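Local coordinates for putative uncharacterized protein (Chaetomium thermophilum, PDB 5T8V) that probably helps load cohesin onto chromatin, this chain being the C-terminal, HEAT-repeat part of the cohesin loader Scc2, at residues E5-D8 with L9-A13; P57-T60 with K61-A65; L1249-L1252 with V1253-D1257; V1273-S1276 with R1277-E1281. All coordinates share one frame; numbering follows the deposited sequence.

Contact 1: E5-D8 with L9-A13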
loop_
_atom_site.group_PDB
_atom_site.type_symbol
_atom_site.label_atom_id
_atom_site.label_comp_id
_atom_site.label_asym_id
_atom_site.label_seq_id
_atom_site.Cartn_x
_atom_site.Cartn_y
_atom_site.Cartn_z
ATOM N N GLU A 5 62.022 -38.841 15.822
ATOM C CA GLU A 5 62.643 -38.665 14.515
ATOM C C GLU A 5 62.083 -37.432 13.820
ATOM O O GLU A 5 61.842 -37.432 12.609
ATOM C CB GLU A 5 62.447 -39.907 13.650
ATOM C CG GLU A 5 63.072 -41.167 14.230
ATOM C CD GLU A 5 62.730 -42.411 13.432
ATOM O OE1 GLU A 5 62.083 -42.282 12.372
ATOM O OE2 GLU A 5 63.108 -43.520 13.867
ATOM N N SER A 6 61.870 -36.361 14.579
ATOM C CA SER A 6 61.412 -35.081 14.044
ATOM C C SER A 6 62.576 -34.100 14.158
ATOM O O SER A 6 62.782 -33.482 15.209
ATOM C CB SER A 6 60.177 -34.587 14.790
ATOM O OG SER A 6 59.684 -33.388 14.216
ATOM N N LEU A 7 63.336 -33.962 13.071
ATOM C CA LEU A 7 64.557 -33.167 13.066
ATOM C C LEU A 7 64.484 -32.095 11.985
ATOM O O LEU A 7 63.393 -31.643 11.626
ATOM C CB LEU A 7 65.768 -34.075 12.842
ATOM C CG LEU A 7 65.828 -35.353 13.684
ATOM C CD1 LEU A 7 66.629 -36.418 12.959
ATOM C CD2 LEU A 7 66.428 -35.070 15.051
ATOM N N ASP A 8 65.637 -31.682 11.462
ATOM C CA ASP A 8 65.659 -30.740 10.354
ATOM C C ASP A 8 65.245 -31.438 9.058
ATOM O O ASP A 8 65.327 -32.662 8.923
ATOM C CB ASP A 8 67.047 -30.120 10.205
ATOM C CG ASP A 8 67.442 -29.283 11.407
ATOM O OD1 ASP A 8 66.541 -28.699 12.045
ATOM O OD2 ASP A 8 68.651 -29.212 11.715
ATOM N N LEU A 9 64.802 -30.631 8.091
ATOM C CA LEU A 9 64.167 -31.174 6.894
ATOM C C LEU A 9 65.079 -32.136 6.141
ATOM O O LEU A 9 64.594 -33.076 5.505
ATOM C CB LEU A 9 63.728 -30.035 5.974
ATOM C CG LEU A 9 62.946 -30.460 4.728
ATOM C CD1 LEU A 9 61.837 -29.463 4.435
ATOM C CD2 LEU A 9 63.865 -30.603 3.518
ATOM N N ARG A 10 66.393 -31.913 6.184
ATOM C CA ARG A 10 67.325 -32.808 5.506
ATOM C C ARG A 10 67.160 -34.241 6.005
ATOM O O ARG A 10 66.831 -35.159 5.238
ATOM C CB ARG A 10 68.757 -32.308 5.729
ATOM C CG ARG A 10 69.782 -32.792 4.711
ATOM C CD ARG A 10 70.547 -34.012 5.200
ATOM N NE ARG A 10 71.334 -33.734 6.399
ATOM C CZ ARG A 10 72.154 -34.608 6.975
ATOM N NH1 ARG A 10 72.303 -35.823 6.462
ATOM N NH2 ARG A 10 72.831 -34.269 8.065
ATOM N N GLN A 11 67.367 -34.445 7.309
ATOM C CA GLN A 11 67.301 -35.791 7.861
ATOM C C GLN A 11 65.903 -36.377 7.726
ATOM O O GLN A 11 65.752 -37.572 7.456
ATOM C CB GLN A 11 67.742 -35.787 9.326
ATOM C CG GLN A 11 69.172 -35.318 9.541
ATOM C CD GLN A 11 69.271 -33.831 9.820
ATOM O OE1 GLN A 11 68.259 -33.140 9.931
ATOM N NE2 GLN A 11 70.497 -33.331 9.936
ATOM N N ARG A 12 64.865 -35.560 7.918
ATOM C CA ARG A 12 63.507 -36.057 7.719
ATOM C C ARG A 12 63.332 -36.586 6.303
ATOM O O ARG A 12 62.759 -37.664 6.098
ATOM C CB ARG A 12 62.484 -34.957 8.004
ATOM C CG ARG A 12 62.633 -34.296 9.363
ATOM C CD ARG A 12 61.289 -33.880 9.940
ATOM N NE ARG A 12 60.399 -33.314 8.927
ATOM C CZ ARG A 12 60.413 -32.046 8.527
ATOM N NH1 ARG A 12 59.557 -31.640 7.598
ATOM N NH2 ARG A 12 61.279 -31.183 9.044
ATOM N N ALA A 13 63.823 -35.839 5.312
ATOM C CA ALA A 13 63.775 -36.301 3.930
ATOM C C ALA A 13 64.457 -37.653 3.787
ATOM O O ALA A 13 63.898 -38.586 3.196
ATOM C CB ALA A 13 64.428 -35.270 3.010
#

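Contact 2: P57-T60 with K61-A65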
loop_
_atom_site.group_PDB
_atom_site.type_symbol
_atom_site.label_atom_id
_atom_site.label_comp_id
_atom_site.label_asym_id
_atom_site.label_seq_id
_atom_site.Cartn_x
_atom_site.Cartn_y
_atom_site.Cartn_z
ATOM N N PRO A 57 45.517 -52.270 0.895
ATOM C CA PRO A 57 46.161 -51.646 2.061
ATOM C C PRO A 57 47.622 -51.308 1.809
ATOM O O PRO A 57 48.089 -50.212 2.145
ATOM C CB PRO A 57 46.011 -52.708 3.159
ATOM C CG PRO A 57 44.934 -53.625 2.679
ATOM C CD PRO A 57 45.056 -53.635 1.192
ATOM N N THR A 58 48.361 -52.251 1.223
ATOM C CA THR A 58 49.751 -51.974 0.884
ATOM C C THR A 58 49.850 -50.814 -0.101
ATOM O O THR A 58 50.754 -49.977 0.004
ATOM C CB THR A 58 50.429 -53.229 0.322
ATOM O OG1 THR A 58 51.738 -52.894 -0.157
ATOM C CG2 THR A 58 49.632 -53.836 -0.819
ATOM N N GLN A 59 48.922 -50.742 -1.056
ATOM C CA GLN A 59 48.863 -49.579 -1.934
ATOM C C GLN A 59 48.659 -48.304 -1.128
ATOM O O GLN A 59 49.280 -47.275 -1.414
ATOM C CB GLN A 59 47.739 -49.745 -2.959
ATOM C CG GLN A 59 48.096 -50.624 -4.147
ATOM C CD GLN A 59 49.064 -49.950 -5.097
ATOM O OE1 GLN A 59 49.643 -48.914 -4.775
ATOM N NE2 GLN A 59 49.241 -50.533 -6.277
ATOM N N THR A 60 47.796 -48.355 -0.112
ATOM C CA THR A 60 47.584 -47.187 0.740
ATOM C C THR A 60 48.892 -46.734 1.376
ATOM O O THR A 60 49.291 -45.569 1.245
ATOM C CB THR A 60 46.545 -47.503 1.819
ATOM O OG1 THR A 60 45.273 -47.745 1.207
ATOM C CG2 THR A 60 46.411 -46.353 2.804
ATOM N N LYS A 61 49.576 -47.645 2.070
ATOM C CA LYS A 61 50.814 -47.262 2.743
ATOM C C LYS A 61 51.844 -46.734 1.749
ATOM O O LYS A 61 52.525 -45.734 2.021
ATOM C CB LYS A 61 51.373 -48.444 3.532
ATOM C CG LYS A 61 50.516 -48.826 4.736
ATOM C CD LYS A 61 51.350 -49.402 5.877
ATOM C CE LYS A 61 50.954 -50.834 6.203
ATOM N NZ LYS A 61 52.029 -51.547 6.951
ATOM N N LEU A 62 51.975 -47.386 0.590
ATOM C CA LEU A 62 52.867 -46.862 -0.439
ATOM C C LEU A 62 52.495 -45.433 -0.808
ATOM O O LEU A 62 53.372 -44.581 -0.988
ATOM C CB LEU A 62 52.832 -47.751 -1.683
ATOM C CG LEU A 62 53.650 -49.044 -1.662
ATOM C CD1 LEU A 62 53.472 -49.786 -2.976
ATOM C CD2 LEU A 62 55.125 -48.767 -1.405
ATOM N N GLN A 63 51.198 -45.151 -0.926
ATOM C CA GLN A 63 50.771 -43.793 -1.240
ATOM C C GLN A 63 51.216 -42.819 -0.159
ATOM O O GLN A 63 51.732 -41.736 -0.461
ATOM C CB GLN A 63 49.254 -43.751 -1.420
ATOM C CG GLN A 63 48.774 -44.477 -2.665
ATOM C CD GLN A 63 47.305 -44.847 -2.602
ATOM O OE1 GLN A 63 46.569 -44.388 -1.726
ATOM N NE2 GLN A 63 46.870 -45.687 -3.533
ATOM N N SER A 64 51.033 -43.188 1.110
ATOM C CA SER A 64 51.466 -42.317 2.200
ATOM C C SER A 64 52.959 -42.017 2.101
ATOM O O SER A 64 53.379 -40.852 2.138
ATOM C CB SER A 64 51.132 -42.965 3.545
ATOM O OG SER A 64 51.477 -42.110 4.621
ATOM N N ALA A 65 53.779 -43.062 1.965
ATOM C CA ALA A 65 55.221 -42.860 1.869
ATOM C C ALA A 65 55.579 -41.977 0.678
ATOM O O ALA A 65 56.433 -41.084 0.787
ATOM C CB ALA A 65 55.924 -44.212 1.771
#

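Contact 3: L1249-L1252 with V1253-D1257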
loop_
_atom_site.group_PDB
_atom_site.type_symbol
_atom_site.label_atom_id
_atom_site.label_comp_id
_atom_site.label_asym_id
_atom_site.label_seq_id
_atom_site.Cartn_x
_atom_site.Cartn_y
_atom_site.Cartn_z
ATOM N N LEU A 1249 -29.872 10.942 -26.289
ATOM C CA LEU A 1249 -28.702 11.367 -27.049
ATOM C C LEU A 1249 -29.109 11.837 -28.439
ATOM O O LEU A 1249 -28.768 12.950 -28.858
ATOM C CB LEU A 1249 -27.691 10.221 -27.141
ATOM C CG LEU A 1249 -27.083 9.735 -25.824
ATOM C CD1 LEU A 1249 -26.171 8.544 -26.075
ATOM C CD2 LEU A 1249 -26.322 10.855 -25.127
ATOM N N GLU A 1250 -29.862 11.008 -29.162
ATOM C CA GLU A 1250 -30.308 11.407 -30.490
ATOM C C GLU A 1250 -31.050 12.735 -30.433
ATOM O O GLU A 1250 -30.794 13.632 -31.247
ATOM C CB GLU A 1250 -31.187 10.315 -31.098
ATOM C CG GLU A 1250 -30.424 9.042 -31.424
ATOM C CD GLU A 1250 -31.282 8.006 -32.122
ATOM O OE1 GLU A 1250 -32.524 8.099 -32.029
ATOM O OE2 GLU A 1250 -30.712 7.101 -32.767
ATOM N N LYS A 1251 -31.949 12.897 -29.458
ATOM C CA LYS A 1251 -32.670 14.158 -29.337
ATOM C C LYS A 1251 -31.701 15.322 -29.174
ATOM O O LYS A 1251 -31.874 16.374 -29.802
ATOM C CB LYS A 1251 -33.653 14.098 -28.166
ATOM C CG LYS A 1251 -34.499 15.361 -27.980
ATOM C CD LYS A 1251 -35.148 15.847 -29.279
ATOM C CE LYS A 1251 -36.036 14.785 -29.926
ATOM N NZ LYS A 1251 -37.229 14.450 -29.095
ATOM N N LEU A 1252 -30.663 15.148 -28.349
ATOM C CA LEU A 1252 -29.622 16.166 -28.256
ATOM C C LEU A 1252 -29.127 16.545 -29.642
ATOM O O LEU A 1252 -29.125 17.723 -30.017
ATOM C CB LEU A 1252 -28.463 15.666 -27.392
ATOM C CG LEU A 1252 -28.608 15.801 -25.878
ATOM C CD1 LEU A 1252 -27.585 14.925 -25.172
ATOM C CD2 LEU A 1252 -28.436 17.252 -25.472
ATOM N N VAL A 1253 -28.724 15.545 -30.431
ATOM C CA VAL A 1253 -28.269 15.811 -31.792
ATOM C C VAL A 1253 -29.345 16.557 -32.569
ATOM O O VAL A 1253 -29.057 17.525 -33.285
ATOM C CB VAL A 1253 -27.875 14.495 -32.491
ATOM C CG1 VAL A 1253 -27.430 14.756 -33.926
ATOM C CG2 VAL A 1253 -26.771 13.789 -31.714
ATOM N N SER A 1254 -30.602 16.131 -32.429
ATOM C CA SER A 1254 -31.682 16.772 -33.170
ATOM C C SER A 1254 -31.870 18.218 -32.735
ATOM O O SER A 1254 -32.330 19.048 -33.527
ATOM C CB SER A 1254 -32.979 15.985 -32.993
ATOM O OG SER A 1254 -32.861 14.687 -33.554
ATOM N N GLN A 1255 -31.516 18.542 -31.491
ATOM C CA GLN A 1255 -31.610 19.920 -31.028
ATOM C C GLN A 1255 -30.538 20.813 -31.634
ATOM O O GLN A 1255 -30.594 22.033 -31.442
ATOM C CB GLN A 1255 -31.521 19.964 -29.500
ATOM C CG GLN A 1255 -32.812 19.579 -28.791
ATOM C CD GLN A 1255 -33.775 20.744 -28.659
ATOM O OE1 GLN A 1255 -33.401 21.825 -28.204
ATOM N NE2 GLN A 1255 -35.022 20.531 -29.062
ATOM N N ILE A 1256 -29.575 20.243 -32.359
ATOM C CA ILE A 1256 -28.523 21.041 -32.978
ATOM C C ILE A 1256 -28.861 21.426 -34.414
ATOM O O ILE A 1256 -28.248 22.359 -34.953
ATOM C CB ILE A 1256 -27.178 20.290 -32.937
ATOM C CG1 ILE A 1256 -26.886 19.788 -31.520
ATOM C CG2 ILE A 1256 -26.044 21.210 -33.371
ATOM C CD1 ILE A 1256 -25.703 18.857 -31.414
ATOM N N ASP A 1257 -29.819 20.745 -35.043
ATOM C CA ASP A 1257 -30.237 21.085 -36.398
ATOM C C ASP A 1257 -30.630 22.556 -36.459
ATOM O O ASP A 1257 -30.913 23.167 -35.422
ATOM C CB ASP A 1257 -31.403 20.199 -36.844
ATOM C CG ASP A 1257 -31.370 19.896 -38.329
ATOM O OD1 ASP A 1257 -30.698 20.637 -39.075
ATOM O OD2 ASP A 1257 -32.021 18.915 -38.748
#

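Contact 4: V1273-S1276 with R1277-E1281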
loop_
_atom_site.group_PDB
_atom_site.type_symbol
_atom_site.label_atom_id
_atom_site.label_comp_id
_atom_site.label_asym_id
_atom_site.label_seq_id
_atom_site.Cartn_x
_atom_site.Cartn_y
_atom_site.Cartn_z
ATOM N N VAL A 1273 -25.885 28.990 -31.836
ATOM C CA VAL A 1273 -24.497 28.539 -31.840
ATOM C C VAL A 1273 -23.988 28.361 -30.415
ATOM O O VAL A 1273 -23.264 27.404 -30.117
ATOM C CB VAL A 1273 -23.620 29.520 -32.637
ATOM C CG1 VAL A 1273 -22.138 29.168 -32.495
ATOM C CG2 VAL A 1273 -24.022 29.508 -34.105
ATOM N N GLN A 1274 -24.347 29.280 -29.515
ATOM C CA GLN A 1274 -24.007 29.109 -28.107
ATOM C C GLN A 1274 -24.663 27.856 -27.544
ATOM O O GLN A 1274 -24.024 27.071 -26.832
ATOM C CB GLN A 1274 -24.432 30.348 -27.319
ATOM C CG GLN A 1274 -23.978 30.362 -25.866
ATOM C CD GLN A 1274 -22.474 30.465 -25.723
ATOM O OE1 GLN A 1274 -21.870 31.480 -26.075
ATOM N NE2 GLN A 1274 -21.857 29.411 -25.201
ATOM N N TYR A 1275 -25.942 27.647 -27.866
ATOM C CA TYR A 1275 -26.652 26.455 -27.410
ATOM C C TYR A 1275 -26.045 25.190 -28.013
ATOM O O TYR A 1275 -25.750 24.220 -27.298
ATOM C CB TYR A 1275 -28.133 26.592 -27.776
ATOM C CG TYR A 1275 -29.015 25.435 -27.369
ATOM C CD1 TYR A 1275 -28.972 24.918 -26.082
ATOM C CD2 TYR A 1275 -29.916 24.881 -28.269
ATOM C CE1 TYR A 1275 -29.788 23.864 -25.709
ATOM C CE2 TYR A 1275 -30.735 23.830 -27.906
ATOM C CZ TYR A 1275 -30.669 23.325 -26.625
ATOM O OH TYR A 1275 -31.484 22.278 -26.260
ATOM N N SER A 1276 -25.843 25.189 -29.332
ATOM C CA SER A 1276 -25.238 24.041 -29.999
ATOM C C SER A 1276 -23.903 23.680 -29.361
ATOM O O SER A 1276 -23.654 22.517 -29.027
ATOM C CB SER A 1276 -25.059 24.339 -31.488
ATOM O OG SER A 1276 -26.310 24.557 -32.119
ATOM N N ARG A 1277 -23.027 24.672 -29.185
ATOM C CA ARG A 1277 -21.769 24.434 -28.486
ATOM C C ARG A 1277 -22.020 23.815 -27.119
ATOM O O ARG A 1277 -21.365 22.838 -26.729
ATOM C CB ARG A 1277 -20.996 25.745 -28.343
ATOM C CG ARG A 1277 -19.668 25.593 -27.618
ATOM C CD ARG A 1277 -18.972 26.927 -27.432
ATOM N NE ARG A 1277 -17.572 26.751 -27.060
ATOM C CZ ARG A 1277 -16.692 27.741 -26.957
ATOM N NH1 ARG A 1277 -17.058 28.994 -27.196
ATOM N NH2 ARG A 1277 -15.437 27.475 -26.618
ATOM N N PHE A 1278 -22.976 24.376 -26.373
ATOM C CA PHE A 1278 -23.258 23.868 -25.037
ATOM C C PHE A 1278 -23.565 22.377 -25.062
ATOM O O PHE A 1278 -23.104 21.631 -24.191
ATOM C CB PHE A 1278 -24.421 24.634 -24.405
ATOM C CG PHE A 1278 -24.950 23.995 -23.151
ATOM C CD1 PHE A 1278 -24.270 24.122 -21.953
ATOM C CD2 PHE A 1278 -26.124 23.260 -23.171
ATOM C CE1 PHE A 1278 -24.751 23.529 -20.799
ATOM C CE2 PHE A 1278 -26.609 22.668 -22.025
ATOM C CZ PHE A 1278 -25.922 22.802 -20.837
ATOM N N ILE A 1279 -24.335 21.915 -26.053
ATOM C CA ILE A 1279 -24.785 20.524 -26.046
ATOM C C ILE A 1279 -23.905 19.603 -26.883
ATOM O O ILE A 1279 -24.151 18.390 -26.897
ATOM C CB ILE A 1279 -26.260 20.394 -26.484
ATOM C CG1 ILE A 1279 -26.468 20.867 -27.923
ATOM C CG2 ILE A 1279 -27.157 21.171 -25.528
ATOM C CD1 ILE A 1279 -27.886 20.629 -28.427
ATOM N N ILE A 1280 -22.890 20.122 -27.572
ATOM C CA ILE A 1280 -21.881 19.241 -28.164
ATOM C C ILE A 1280 -20.723 19.024 -27.198
ATOM O O ILE A 1280 -20.177 17.918 -27.106
ATOM C CB ILE A 1280 -21.387 19.782 -29.525
ATOM C CG1 ILE A 1280 -20.641 21.107 -29.363
ATOM C CG2 ILE A 1280 -22.542 19.929 -30.504
ATOM C CD1 ILE A 1280 -19.133 20.955 -29.373
ATOM N N GLU A 1281 -20.348 20.069 -26.453
ATOM C CA GLU A 1281 -19.343 19.895 -25.411
ATOM C C GLU A 1281 -19.794 18.870 -24.377
ATOM O O GLU A 1281 -18.956 18.247 -23.714
ATOM C CB GLU A 1281 -19.044 21.238 -24.747
ATOM C CG GLU A 1281 -18.313 22.220 -25.646
ATOM C CD GLU A 1281 -18.172 23.595 -25.018
ATOM O OE1 GLU A 1281 -19.164 24.098 -24.453
ATOM O OE2 GLU A 1281 -17.067 24.169 -25.087
#

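Contact 1: E5-D8 with L9-A13
The chain turns from an extended run, residues 5-8, into a helix at Asp-8, and Leu-7 comes back near Arg-12 with 6.2 Å between their CA atoms. This is the N-terminal end of helix 9-36, the first helix of the modelled chain in a HEAT-repeat, alpha-solenoid protein. Asp-8 holds the N-cap position, yet its carboxylate makes no capping bond. The first helical bond runs from Arg-12 N to Asp-8 O at 3.1 Å. Arg-12 adds a second link with its side chain. Bends at chi2 and chi3 (-147° and -41°) fold it back toward the preceding loop. Its CD passes 3.5 Å from Leu-7 O, and NH2 donates to that same oxygen in a weak hydrogen bond of 3.4 Å. The carbonyl oxygen lies at the edge of the guanidinium, in its plane. An alanine here is likely to leave Leu-7 O without this donor and the loop less firmly held against the first turn, since the aliphatic arm lying beside it would go too. Arg-12 also touches Leu-72, in a loop that borders the helix. Asp-8 OD1 stays 6.5 Å from Arg-12 NH2, so the opposite charges could attract but make no salt bridge. On another side of the turn the side chains of Leu-7 and Gln-11 cross at about a right angle, Leu-7 CD1 resting 3.9 Å from Gln-11 CB.

Contact 2: P57-T60 with K61-A65
Four main-chain hydrogen bonds join residues 57-60 to residues 61-65, each reaching four residues along helix 56-71. Lys-61 N binds Pro-57 O at 3.0 Å and Leu-62 N binds Thr-58 O at 2.9 Å. Gln-63 N then meets Gln-59 O, and Ser-64 N meets Thr-60 O, continuing regular alpha-helix through about two turns in the HEAT-repeat protein.

Side chains of the later residues pack against carbonyls of the earlier turn. The Gln-63 side chain runs alongside Gln-59 O: CG is anti to its own carbonyl carbon (chi1 -69°) and the chain runs on extended, bringing CD to 3.3 Å from Gln-59 O. The side chain of Leu-62 borders the preceding carbonyl, its CG 3.5 Å from Thr-58 O, while Lys-61 CG passes 3.8 Å from Pro-57 O. Leu-62 also packs on Tyr-23, Leu-54 and Leu-86.

Polar ends find partners beyond the turn. Gln-59 OE1 and Gln-63 NE2 are both hydrogen-bonded to Thr-132 OG1, and Gln-63 OE1 is held by Arg-131 NH1, all on helix 120-136. Thr-60 OG1 bonds back to Ala-56 O, one turn earlier.

Two buried glutamines, one turn apart, thus meet a single threonine hydroxyl, which serves the amide oxygen of one and the amide nitrogen of the other. Their amides have polar partners despite burial, which implies that helix 56-71 is matched to helix 120-136 by specific hydrogen bonds as well as by packing.

Contact 3: L1249-L1252 with V1253-D1257
Glu-1250 O takes two donors from Ser-1254, the backbone N at 2.8 Å and, weakly, the hydroxyl OG at 3.3 Å. The serine can make both because its OG stands beside its own backbone N, anti to the carbonyl carbon (chi1 -64°), which turns it back along the helix. One residue earlier, Val-1253 N binds Leu-1249 O at 3.0 Å, and Val-1253 CG2 lies 3.6 Å from the same oxygen. Gln-1255 N bonds to Lys-1251 O at 2.8 Å and weakly to Leu-1252 O as well, so that one amide is shared between two successive carbonyls. Ile-1256 N binds Val-1253 O, and its CG1 lies 3.4 Å from Leu-1252 O, the oxygen that also takes the weak bond from Gln-1255. The bent Lys-1251 chain brings CD to 4.3 Å from Ser-1254 CB, a loose aliphatic contact.

The turn belongs to helix 1243-1254 and the residues that follow it, within the alpha-solenoid of HEAT repeats and the family region called the sister chromatid cohesion C-terminus.

Neighbouring helices and loops hold its buried side chains in place. Val-1253 packs on Leu-1297, Met-1301 and Leu-1304 of helix 1291-1319, and Leu-1252 meets Ile-1204, Leu-1230 and Phe-1286. Farther along, Ile-1256 packs on helix 1271-1284, and its carbonyl O accepts a hydrogen bond from His-1272 NE2 of that same helix.

Contact 4: V1273-S1276 with R1277-E1281
Tyr-1275 and Ile-1279 make a buried apolar contact one turn apart on helix 1271-1284, where their side chains cross obliquely. Ile-1279 CG2 touches Tyr-1275 CE1 at 3.8 Å, while CD1 sits 4.2 Å above the ring plane, displaced toward the rim of one face. CG1 is set between the backbone N and carbonyl carbon of Ile-1279 (chi1 63°), and this setting carries CD1 over the ring, while CG2, anti to the carbonyl carbon, meets CE1. An alanine in its place would probably open a gap beside the tyrosine ring and deprive Ile-1204 and Ile-1256 of a packing partner. Phe-1278 CD2 lies more loosely, 4.4 Å from Tyr-1275 CD1, and both rings also meet Phe-1208.

Along the backbone, Arg-1277 N and Phe-1278 N bind Val-1273 O and Gln-1274 O, each at 2.9 Å. Ile-1279 N binds Tyr-1275 O at 3.0 Å and makes a second, weak bond to Ser-1276 O, which also accepts from Ile-1280 N at 2.9 Å.

On another side Arg-1277 NE forms a salt bridge with Glu-1281 OE2 at 3.3 Å, its hydrogen bond weak. The extended arginine goes on to bind Asn-1429 OD1 through NH2, and Glu-1281 OE1 accepts from Gly-1220 N. The helix is packed between helices 1200-1213, 1364-1387 and 1422-1431, consistent with the stacked helices of a HEAT-repeat alpha-solenoid.

Overall arrangement
The four contacts form two pairs on opposite sides of the chain's centre. Contacts 1 and 2, near the N-terminal end, have centres about 21 Å apart and do not touch; helix 9-36, which starts in contact 1, packs farther along on helix 56-71 of contact 2. Contacts 3 and 4 lie about 107 and 106 Å from contact 2, centre to centre. Their own centres are about 11 Å apart and they meet directly: Gln-1255 OE1 is 2.8 Å from Tyr-1275 OH, a probable hydrogen bond, and Ile-1256 CG1 is 3.4 Å from Ile-1279 CD1, joining successive helices. A bound citrate, probably from the crystallisation liquor, lies about 4 Å from the Ser-64 side chain in contact 2.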